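Local coordinates for ATP/GTP-binding site-containing protein A (Brucella abortus, PDB 6NTR), which works in the periplasm to maintain the integrity of the bacterial cell envelope, at residues 4-9 with 216-221; 141-146 with 162-167; 166-171 with 186-191; 190-195 with 209-214. One frame throughout, in Å; residues are numbered along the deposited sequence.

Contact 1 (4-9 with 216-221); sequences RLVPHR and NGITRD. With EDO (1,2-ethanediol), chain G.
Val6 and Asn216 show how one backbone hydrogen bond can tie a chain start to a distant turn: Val6 N donates to Asn216 O over 3.0 Å at 163°. The same carbonyl takes a CA-H...O contact from Leu5 CA. Two further polar bonds stiffen each side separately. Asn216 OD1 accepts from the backbone N of Ile218, closing an Asx turn, while His8 ND1 donates to Val6 O, which lies in the plane of the imidazole ring.

Apolar contacts fill the rest. Val6 CG1, placed between its backbone N and carbonyl carbon (chi1 67°), lies beside the Asn216 amide, 3.6 Å from Asn216 ND2, and also meets Ile218 CG1. That Ile218 CG1 sits almost centrally over one face of the His8 ring, 4.1 Å from its centroid, a CH-pi contact. Leu5 CD2 approaches Gly217 CA, and the positive phi of Gly217 suits glycine.

A bound ethanediol, probably from crystallisation, accepts from Thr219 N and bonds to Tyr12 OH. Beyond the pair, Val6 packs on Ile240, and His8 and Ile218 on Leu238, all of strand 229-240, and Leu5 packs on Phe36 of strand 25-39.

Contact 2 (141-146 with 162-167); sequences QKFYQT and TVVVGK
Phe143 to Gln145 run antiparallel to Thr162 to Val164, the axes of strands 143-146 and 162-165 coming within 4.7 Å at 160°. Tyr144 and Val163 form the hydrogen-bonded pair, with Tyr144 N donating to Val163 O and Val163 N to Tyr144 O. Phe143 with Val164 and Gln145 with Thr162 are the non-hydrogen-bonded pairs. Just before strand 143-146, Lys142 O accepts from Val165 N at 2.9 Å.

The side chains divide between two faces. On one, a chi1 of 69° tucks the Tyr144 ring back over its own backbone and across to Val163; Val163 CB lies above one ring face, 3.8 Å from the centroid and offset toward the rim, and Val163 CG2 reaches Tyr144 CZ at 3.4 Å. On the other, Phe143 and Val164 lie side by side, pointing the same way, though their modelled approach is doubtfully short, while Thr162 CG2 comes obliquely to the Phe143 ring, 3.7 Å from Phe143 CE1. The bent chain of Lys142 runs alongside the second segment, its CD 3.4 Å from Val165 O.

Leu133 of helix 126-138 packs on both Tyr144 and Val163, and Lys136 makes a cation-pi contact with the tyrosine. The two strands form an antiparallel beta hairpin, with strand 187-195 beyond strand 159-165 and the Tyr144/Val163 face packed on a helix, here part of the beta-barrel-like fold.

Contact 3 (166-171 with 186-191); sequences GKQQAV and QVWPVT
Gly166 meets Pro189 first, its N donating to Pro189 O at 3.2 Å and 155°. The carbonyl O of the glycine lies at the edge of the Trp188 ring, near its plane. The Gly166 backbone runs close to the Pro189 ring, its C nearest Pro189 CD. At Lys167 the backbone does the touching, for its side chain points away; Lys167 O comes to 3.1 Å from Pro189 CD.

Gln168 offers both backbone and side chain. Its CA gives a CA-H...O contact to Val187 O, and its side chain lies along that of Trp188, pointing the same way, with the amide plane turned 74° from the indole. The aliphatic part makes the approach: Gln168 CG is 3.4 Å from Trp188 CD1, coming in obliquely. An extended chain beyond CG (chi2 172°) carries the amide on past the indole nitrogen; Gln168 NE2 and Trp188 NE1 are both donors and do not bond.

In fold terms, segment 166-171 continues from strand 159-165 along the edge of strand 187-195, but irregularly, and it regains pairing as a single antiparallel bridge. That bridge is at Gln169, a hydrogen-bonded pair with Val187: Gln169 N donates to Val187 O at 3.1 Å, and Val187 N to Gln169 O at 3.0 Å. Gln169 CG crosses Val187 obliquely and meets its CG2 at 3.7 Å. Farther out, Gln169 OE1 accepts a weak bond from Val171 N. Ala170 CB lies beside the Gln186 side chain. On the helix side, Ala137 and Glu138 of helix 126-138 touch Trp188.

Contact 4 (190-195 with 209-214); sequences VTIAYF and INFKLY
Val190 and Phe211 belong to a beta hairpin, strands 187-195 and 207-214, within the beta-barrel-like fold; the axes of segments 190-195 and 209-214 lie 4.6 Å apart at 150°. Two hydrogen-bonded pairs, Val190 with Phe211 and Ile192 with Ile209, each exchange two backbone bonds, while Thr191 with Asn210 is a non-hydrogen-bonded pair between them.

Phe211 is the side chain to follow. Its CB leaves on the face shared with Val190 and Ile192, and there the first torsion, 61°, folds the ring across toward the partner strand. CG and CD1 pass near Val190 O, with Phe211 CD1 at 3.7 Å from it. Along the other side, CD2 and CE2 run under Val190 CB, which stands over one face, 3.8 Å from the ring centroid and offset toward the rim. CE1 meets Ile192 at the ring's edge, where Ile192 CD1 lies in plane.

Val190 also touches Leu213, CG2 to Leu213 CD2 at 3.8 Å. Leu133 of helix 126-138 packs on Val190, Ile192, Phe211 and Leu213 alike. At the tip of the phenylalanine, CZ lies 3.5 Å from Val190 CB and 3.6 Å from Val190 CG1.

Contacts 2, 3 and 4 follow one another along the chain, all nested within the long loop that contact 1 closes between the N-terminal segment and residues 216-221. Contacts 2 and 4 have centres about 9 Å apart: contact 2 joins strands 143-148 and 159-165, contact 4 joins 187-195 and 207-214, and the pairing of 159-165 with 187-195 links the two hairpins. Contact 3 shares Gly166 and Lys167 with contact 2, and Val190 and Thr191 with contact 4. Contact 1, about 19 Å from contact 2 between centres, meets contact 4 where Arg220 bonds to Lys212 and Tyr214. Helix 126-138 packs against contacts 2, 3 and 4, so local hairpins and one long-range closure together build this part of the barrel-like fold.

Contact 1 (4-9 with 216-221)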
# COMPACT_ATOMS: atom_id res chain seq x y z
N ARG A 4 0.15 15.64 9.81
CA ARG A 4 1.58 15.40 10.01
C ARG A 4 1.93 13.93 10.19
O ARG A 4 2.06 13.46 11.30
CB ARG A 4 2.07 16.17 11.24
CG ARG A 4 2.65 17.54 10.94
CD ARG A 4 3.15 18.23 12.20
NE ARG A 4 3.19 19.68 12.07
CZ ARG A 4 3.65 20.50 13.00
NH1 ARG A 4 4.11 20.01 14.14
NH2 ARG A 4 3.66 21.80 12.82
N LEU A 5 2.16 13.21 9.10
CA LEU A 5 2.48 11.80 9.20
C LEU A 5 3.73 11.58 10.01
O LEU A 5 4.73 12.22 9.78
CB LEU A 5 2.66 11.21 7.82
CG LEU A 5 1.61 11.62 6.81
CD1 LEU A 5 1.98 11.13 5.43
CD2 LEU A 5 0.29 11.02 7.25
N VAL A 6 3.66 10.65 10.94
CA VAL A 6 4.79 10.37 11.80
C VAL A 6 5.76 9.37 11.21
O VAL A 6 5.37 8.34 10.69
CB VAL A 6 4.33 9.91 13.18
CG1 VAL A 6 3.64 8.57 13.11
CG2 VAL A 6 5.48 9.90 14.14
N PRO A 7 7.04 9.66 11.30
CA PRO A 7 8.05 8.76 10.76
C PRO A 7 8.16 7.53 11.61
O PRO A 7 8.27 7.63 12.81
CB PRO A 7 9.33 9.58 10.86
CG PRO A 7 8.88 10.98 10.99
CD PRO A 7 7.64 10.90 11.79
N HIS A 8 8.11 6.36 11.00
CA HIS A 8 8.11 5.15 11.77
C HIS A 8 8.46 3.93 10.96
O HIS A 8 8.41 3.94 9.76
CB HIS A 8 6.70 4.93 12.29
CG HIS A 8 5.70 4.76 11.20
ND1 HIS A 8 5.22 5.81 10.47
CD2 HIS A 8 5.17 3.65 10.66
CE1 HIS A 8 4.40 5.36 9.55
NE2 HIS A 8 4.35 4.05 9.64
N ARG A 9 8.78 2.86 11.65
CA ARG A 9 9.06 1.58 11.03
C ARG A 9 8.04 0.66 11.64
O ARG A 9 7.82 0.68 12.83
CB ARG A 9 10.47 1.07 11.29
CG ARG A 9 10.77 -0.24 10.59
CD ARG A 9 12.19 -0.68 10.87
NE ARG A 9 12.42 -2.09 10.60
CZ ARG A 9 12.98 -2.92 11.47
NH1 ARG A 9 13.37 -2.47 12.64
NH2 ARG A 9 13.16 -4.19 11.16
N ASN A 216 -2.12 9.88 12.28
CA ASN A 216 -0.72 10.15 11.95
C ASN A 216 -0.18 9.25 10.86
O ASN A 216 1.04 9.14 10.70
CB ASN A 216 0.15 10.03 13.20
CG ASN A 216 0.08 8.66 13.84
OD1 ASN A 216 -0.41 7.71 13.23
ND2 ASN A 216 0.58 8.54 15.06
N GLY A 217 -1.06 8.59 10.11
CA GLY A 217 -0.67 7.76 9.00
C GLY A 217 -0.43 6.31 9.34
O GLY A 217 -0.42 5.48 8.45
N ILE A 218 -0.22 5.98 10.61
CA ILE A 218 0.03 4.60 10.96
C ILE A 218 -1.20 3.79 10.61
O ILE A 218 -2.30 4.32 10.55
CB ILE A 218 0.38 4.49 12.46
CG1 ILE A 218 1.66 5.28 12.73
CG2 ILE A 218 0.57 3.06 12.88
CD1 ILE A 218 2.20 5.09 14.12
N THR A 219 -1.01 2.52 10.27
CA THR A 219 -2.12 1.63 9.99
C THR A 219 -1.81 0.28 10.60
O THR A 219 -0.66 -0.06 10.83
CB THR A 219 -2.35 1.42 8.50
OG1 THR A 219 -1.34 0.55 7.99
CG2 THR A 219 -2.26 2.70 7.77
N ARG A 220 -2.86 -0.51 10.82
CA ARG A 220 -2.70 -1.83 11.43
C ARG A 220 -3.87 -2.69 11.00
O ARG A 220 -4.69 -2.27 10.18
CB ARG A 220 -2.62 -1.73 12.95
CG ARG A 220 -3.84 -1.13 13.60
CD ARG A 220 -3.63 -1.10 15.10
NE ARG A 220 -4.73 -0.49 15.83
CZ ARG A 220 -5.81 -1.16 16.24
NH1 ARG A 220 -5.93 -2.46 15.98
NH2 ARG A 220 -6.76 -0.52 16.91
N ASP A 221 -3.95 -3.90 11.51
CA ASP A 221 -5.09 -4.77 11.25
C ASP A 221 -5.44 -4.88 9.80
O ASP A 221 -6.58 -4.79 9.43
CB ASP A 221 -6.32 -4.31 12.04
CG ASP A 221 -7.29 -5.43 12.34
OD1 ASP A 221 -7.33 -6.43 11.62
OD2 ASP A 221 -8.04 -5.29 13.30
C1 EDO G . 1.49 2.56 8.19
O1 EDO G . 1.73 1.51 9.13
C2 EDO G . 1.17 1.96 6.84
O2 EDO G . 0.82 3.04 5.98

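Contact 2 (141-146 with 162-167)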
# COMPACT_ATOMS: atom_id res chain seq x y z
N GLN A 141 -16.11 12.78 6.13
CA GLN A 141 -16.45 12.07 4.92
C GLN A 141 -16.37 10.57 5.17
O GLN A 141 -15.56 10.13 5.96
CB GLN A 141 -15.52 12.49 3.80
CG GLN A 141 -16.22 12.81 2.49
CD GLN A 141 -15.53 13.91 1.73
OE1 GLN A 141 -14.93 14.80 2.32
NE2 GLN A 141 -15.60 13.85 0.42
N LYS A 142 -17.25 9.80 4.54
CA LYS A 142 -17.25 8.35 4.71
C LYS A 142 -17.27 7.53 3.41
O LYS A 142 -17.19 6.32 3.46
CB LYS A 142 -18.39 7.92 5.64
CG LYS A 142 -18.45 8.71 6.92
CD LYS A 142 -17.64 8.08 8.04
CE LYS A 142 -17.02 9.14 8.92
NZ LYS A 142 -17.36 8.96 10.35
N PHE A 143 -17.41 8.19 2.27
CA PHE A 143 -17.43 7.50 1.00
C PHE A 143 -16.98 8.43 -0.11
O PHE A 143 -17.50 9.51 -0.24
CB PHE A 143 -18.85 7.03 0.73
CG PHE A 143 -18.95 5.68 0.09
CD1 PHE A 143 -18.73 5.53 -1.25
CD2 PHE A 143 -19.30 4.58 0.83
CE1 PHE A 143 -18.83 4.30 -1.85
CE2 PHE A 143 -19.41 3.35 0.24
CZ PHE A 143 -19.18 3.21 -1.10
N TYR A 144 -16.02 8.01 -0.92
CA TYR A 144 -15.55 8.84 -2.03
C TYR A 144 -14.79 8.07 -3.11
O TYR A 144 -14.34 6.98 -2.89
CB TYR A 144 -14.80 10.09 -1.57
CG TYR A 144 -13.45 9.87 -0.93
CD1 TYR A 144 -12.29 9.87 -1.69
CD2 TYR A 144 -13.33 9.70 0.43
CE1 TYR A 144 -11.07 9.67 -1.10
CE2 TYR A 144 -12.11 9.50 1.01
CZ TYR A 144 -10.99 9.49 0.24
OH TYR A 144 -9.79 9.30 0.83
N GLN A 145 -14.67 8.67 -4.28
CA GLN A 145 -13.99 8.07 -5.40
C GLN A 145 -12.86 8.99 -5.84
O GLN A 145 -13.01 10.20 -5.81
CB GLN A 145 -14.95 7.83 -6.56
CG GLN A 145 -15.99 6.76 -6.29
CD GLN A 145 -16.66 6.28 -7.56
OE1 GLN A 145 -16.82 7.02 -8.51
NE2 GLN A 145 -17.03 5.02 -7.57
N THR A 146 -11.75 8.40 -6.23
CA THR A 146 -10.58 9.13 -6.66
C THR A 146 -9.69 8.21 -7.46
O THR A 146 -10.05 7.08 -7.73
CB THR A 146 -9.83 9.76 -5.48
OG1 THR A 146 -8.82 10.62 -5.98
CG2 THR A 146 -9.21 8.71 -4.61
N THR A 162 -11.88 3.63 -4.40
CA THR A 162 -13.08 4.05 -3.69
C THR A 162 -12.79 3.86 -2.24
O THR A 162 -12.40 2.79 -1.84
CB THR A 162 -14.27 3.15 -4.02
OG1 THR A 162 -14.62 3.32 -5.38
CG2 THR A 162 -15.45 3.50 -3.18
N VAL A 163 -12.98 4.90 -1.45
CA VAL A 163 -12.69 4.82 -0.04
C VAL A 163 -13.96 4.79 0.79
O VAL A 163 -14.84 5.58 0.57
CB VAL A 163 -11.86 6.03 0.40
CG1 VAL A 163 -11.52 5.94 1.86
CG2 VAL A 163 -10.61 6.16 -0.44
N VAL A 164 -14.05 3.87 1.74
CA VAL A 164 -15.18 3.78 2.64
C VAL A 164 -14.62 3.88 4.06
O VAL A 164 -13.76 3.10 4.43
CB VAL A 164 -15.95 2.47 2.46
CG1 VAL A 164 -17.05 2.34 3.50
CG2 VAL A 164 -16.53 2.38 1.07
N VAL A 165 -15.12 4.83 4.84
CA VAL A 165 -14.65 5.05 6.20
C VAL A 165 -15.78 4.76 7.19
O VAL A 165 -16.95 5.01 6.89
CB VAL A 165 -14.14 6.50 6.35
CG1 VAL A 165 -13.39 6.69 7.64
CG2 VAL A 165 -13.28 6.87 5.18
N GLY A 166 -15.42 4.23 8.36
CA GLY A 166 -16.35 3.95 9.43
C GLY A 166 -16.16 4.87 10.62
O GLY A 166 -15.58 5.95 10.52
N LYS A 167 -16.71 4.46 11.76
CA LYS A 167 -16.63 5.27 12.96
C LYS A 167 -15.33 5.12 13.73
O LYS A 167 -14.75 4.05 13.75
CB LYS A 167 -17.83 5.01 13.87
CG LYS A 167 -17.82 3.67 14.57
CD LYS A 167 -19.04 3.51 15.47
CE LYS A 167 -20.04 2.55 14.84
NZ LYS A 167 -19.90 1.15 15.33

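Contact 3 (166-171 with 186-191)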
# COMPACT_ATOMS: atom_id res chain seq x y z
N GLY A 166 -15.42 4.23 8.36
CA GLY A 166 -16.35 3.95 9.43
C GLY A 166 -16.16 4.87 10.62
O GLY A 166 -15.58 5.95 10.52
N LYS A 167 -16.71 4.46 11.76
CA LYS A 167 -16.63 5.27 12.96
C LYS A 167 -15.33 5.12 13.73
O LYS A 167 -14.75 4.05 13.75
CB LYS A 167 -17.83 5.01 13.87
CG LYS A 167 -17.82 3.67 14.57
CD LYS A 167 -19.04 3.51 15.47
CE LYS A 167 -20.04 2.55 14.84
NZ LYS A 167 -19.90 1.15 15.33
N GLN A 168 -14.88 6.19 14.35
CA GLN A 168 -13.66 6.12 15.12
C GLN A 168 -13.84 5.18 16.28
O GLN A 168 -14.83 5.24 16.98
CB GLN A 168 -13.27 7.50 15.63
CG GLN A 168 -13.01 8.50 14.53
CD GLN A 168 -12.83 9.90 15.06
OE1 GLN A 168 -12.29 10.09 16.14
NE2 GLN A 168 -13.29 10.89 14.30
N GLN A 169 -12.88 4.30 16.48
CA GLN A 169 -12.92 3.34 17.56
C GLN A 169 -11.54 3.21 18.16
O GLN A 169 -10.56 3.51 17.52
CB GLN A 169 -13.35 1.98 17.03
CG GLN A 169 -12.39 1.35 16.04
CD GLN A 169 -12.12 -0.11 16.32
OE1 GLN A 169 -11.25 -0.45 17.11
NE2 GLN A 169 -12.87 -0.98 15.68
N ALA A 170 -11.47 2.82 19.42
CA ALA A 170 -10.20 2.62 20.07
C ALA A 170 -10.29 1.35 20.88
O ALA A 170 -10.32 1.40 22.10
CB ALA A 170 -9.87 3.80 20.96
N VAL A 171 -10.33 0.21 20.22
CA VAL A 171 -10.42 -1.04 20.94
C VAL A 171 -9.04 -1.60 21.09
O VAL A 171 -8.39 -1.88 20.10
CB VAL A 171 -11.25 -2.08 20.16
CG1 VAL A 171 -11.02 -3.47 20.74
CG2 VAL A 171 -12.72 -1.73 20.18
N GLN A 186 -7.45 7.16 18.61
CA GLN A 186 -8.55 6.69 17.79
C GLN A 186 -8.10 6.25 16.41
O GLN A 186 -7.11 6.72 15.91
CB GLN A 186 -9.60 7.79 17.63
CG GLN A 186 -10.34 8.15 18.89
CD GLN A 186 -11.43 7.16 19.22
OE1 GLN A 186 -12.10 6.65 18.35
NE2 GLN A 186 -11.61 6.90 20.50
N VAL A 187 -8.85 5.35 15.80
CA VAL A 187 -8.56 4.88 14.46
C VAL A 187 -9.83 4.92 13.64
O VAL A 187 -10.91 5.02 14.18
CB VAL A 187 -8.04 3.44 14.44
CG1 VAL A 187 -6.82 3.28 15.32
CG2 VAL A 187 -9.13 2.46 14.82
N TRP A 188 -9.68 4.91 12.33
CA TRP A 188 -10.81 4.87 11.44
C TRP A 188 -10.73 3.58 10.69
O TRP A 188 -9.68 3.23 10.19
CB TRP A 188 -10.72 5.97 10.40
CG TRP A 188 -10.97 7.33 10.87
CD1 TRP A 188 -12.16 7.85 11.26
CD2 TRP A 188 -10.02 8.38 10.98
NE1 TRP A 188 -12.01 9.15 11.62
CE2 TRP A 188 -10.70 9.51 11.45
CE3 TRP A 188 -8.66 8.48 10.72
CZ2 TRP A 188 -10.06 10.71 11.67
CZ3 TRP A 188 -8.03 9.66 10.94
CH2 TRP A 188 -8.73 10.77 11.41
N PRO A 189 -11.83 2.82 10.63
CA PRO A 189 -11.73 1.63 9.80
C PRO A 189 -11.74 2.13 8.38
O PRO A 189 -12.53 3.00 8.08
CB PRO A 189 -13.01 0.88 10.12
CG PRO A 189 -13.44 1.39 11.45
CD PRO A 189 -13.05 2.83 11.45
N VAL A 190 -10.88 1.61 7.52
CA VAL A 190 -10.83 2.09 6.15
C VAL A 190 -10.77 0.89 5.22
O VAL A 190 -10.01 -0.05 5.45
CB VAL A 190 -9.64 3.03 5.90
CG1 VAL A 190 -9.82 3.72 4.59
CG2 VAL A 190 -9.52 4.04 7.01
N THR A 191 -11.61 0.93 4.19
CA THR A 191 -11.60 -0.03 3.10
C THR A 191 -11.30 0.74 1.82
O THR A 191 -11.99 1.71 1.51
CB THR A 191 -12.94 -0.77 3.00
OG1 THR A 191 -13.16 -1.53 4.20
CG2 THR A 191 -12.95 -1.71 1.82

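Contact 4 (190-195 with 209-214)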
# COMPACT_ATOMS: atom_id res chain seq x y z
N VAL A 190 -10.88 1.61 7.52
CA VAL A 190 -10.83 2.09 6.15
C VAL A 190 -10.77 0.89 5.22
O VAL A 190 -10.01 -0.05 5.45
CB VAL A 190 -9.64 3.03 5.90
CG1 VAL A 190 -9.82 3.72 4.59
CG2 VAL A 190 -9.52 4.04 7.01
N THR A 191 -11.61 0.93 4.19
CA THR A 191 -11.60 -0.03 3.10
C THR A 191 -11.30 0.74 1.82
O THR A 191 -11.99 1.71 1.51
CB THR A 191 -12.94 -0.77 3.00
OG1 THR A 191 -13.16 -1.53 4.20
CG2 THR A 191 -12.95 -1.71 1.82
N ILE A 192 -10.27 0.33 1.10
CA ILE A 192 -9.96 0.91 -0.20
C ILE A 192 -10.11 -0.19 -1.24
O ILE A 192 -9.46 -1.23 -1.13
CB ILE A 192 -8.55 1.52 -0.22
CG1 ILE A 192 -8.43 2.55 0.90
CG2 ILE A 192 -8.30 2.17 -1.55
CD1 ILE A 192 -7.20 3.42 0.83
N ALA A 193 -11.00 0.03 -2.21
CA ALA A 193 -11.18 -0.89 -3.32
C ALA A 193 -10.58 -0.27 -4.57
O ALA A 193 -10.83 0.90 -4.86
CB ALA A 193 -12.66 -1.22 -3.55
N TYR A 194 -9.80 -1.07 -5.30
CA TYR A 194 -9.01 -0.60 -6.42
C TYR A 194 -9.64 -1.10 -7.70
O TYR A 194 -9.89 -2.30 -7.85
CB TYR A 194 -7.56 -1.09 -6.29
CG TYR A 194 -6.69 -0.43 -5.22
CD1 TYR A 194 -6.92 -0.64 -3.87
CD2 TYR A 194 -5.58 0.35 -5.56
CE1 TYR A 194 -6.13 -0.06 -2.91
CE2 TYR A 194 -4.78 0.92 -4.60
CZ TYR A 194 -5.06 0.71 -3.27
OH TYR A 194 -4.26 1.27 -2.30
N PHE A 195 -9.91 -0.17 -8.59
CA PHE A 195 -10.56 -0.47 -9.84
C PHE A 195 -9.80 0.07 -11.01
O PHE A 195 -9.22 1.14 -10.96
CB PHE A 195 -11.97 0.16 -9.88
CG PHE A 195 -12.91 -0.35 -8.85
CD1 PHE A 195 -13.58 -1.52 -9.04
CD2 PHE A 195 -13.14 0.35 -7.70
CE1 PHE A 195 -14.44 -2.00 -8.09
CE2 PHE A 195 -13.99 -0.13 -6.74
CZ PHE A 195 -14.64 -1.31 -6.94
N ILE A 209 -8.41 -3.71 0.07
CA ILE A 209 -7.77 -3.77 1.36
C ILE A 209 -8.55 -3.07 2.45
O ILE A 209 -9.01 -1.98 2.27
CB ILE A 209 -6.35 -3.17 1.31
CG1 ILE A 209 -5.66 -3.33 2.64
CG2 ILE A 209 -6.39 -1.70 0.98
CD1 ILE A 209 -4.22 -2.86 2.66
N ASN A 210 -8.65 -3.71 3.60
CA ASN A 210 -9.31 -3.15 4.74
C ASN A 210 -8.28 -2.89 5.80
O ASN A 210 -7.50 -3.76 6.10
CB ASN A 210 -10.34 -4.12 5.30
CG ASN A 210 -11.39 -4.49 4.30
OD1 ASN A 210 -11.17 -5.29 3.41
ND2 ASN A 210 -12.55 -3.90 4.45
N PHE A 211 -8.27 -1.72 6.39
CA PHE A 211 -7.32 -1.42 7.44
C PHE A 211 -7.85 -0.44 8.46
O PHE A 211 -8.79 0.26 8.20
CB PHE A 211 -6.00 -0.90 6.83
CG PHE A 211 -6.13 0.36 6.04
CD1 PHE A 211 -6.45 0.33 4.71
CD2 PHE A 211 -5.92 1.57 6.62
CE1 PHE A 211 -6.58 1.48 3.99
CE2 PHE A 211 -6.05 2.73 5.90
CZ PHE A 211 -6.38 2.68 4.59
N LYS A 212 -7.21 -0.40 9.61
CA LYS A 212 -7.55 0.54 10.67
C LYS A 212 -6.49 1.63 10.58
O LYS A 212 -5.31 1.35 10.67
CB LYS A 212 -7.48 -0.14 12.02
CG LYS A 212 -8.65 -1.05 12.31
CD LYS A 212 -8.45 -1.81 13.60
CE LYS A 212 -9.73 -2.46 14.10
NZ LYS A 212 -10.67 -2.81 13.00
N LEU A 213 -6.89 2.87 10.41
CA LEU A 213 -5.96 3.97 10.23
C LEU A 213 -5.94 5.05 11.29
O LEU A 213 -6.97 5.50 11.74
CB LEU A 213 -6.25 4.59 8.87
CG LEU A 213 -5.80 6.00 8.52
CD1 LEU A 213 -4.40 5.97 7.97
CD2 LEU A 213 -6.73 6.58 7.49
N TYR A 214 -4.74 5.45 11.69
CA TYR A 214 -4.51 6.51 12.67
C TYR A 214 -4.41 7.86 11.99
O TYR A 214 -4.09 7.96 10.81
CB TYR A 214 -3.22 6.26 13.47
CG TYR A 214 -3.32 5.10 14.40
CD1 TYR A 214 -3.23 3.80 13.93
CD2 TYR A 214 -3.53 5.29 15.75
CE1 TYR A 214 -3.34 2.72 14.77
CE2 TYR A 214 -3.64 4.22 16.61
CZ TYR A 214 -3.55 2.94 16.11
OH TYR A 214 -3.67 1.86 16.96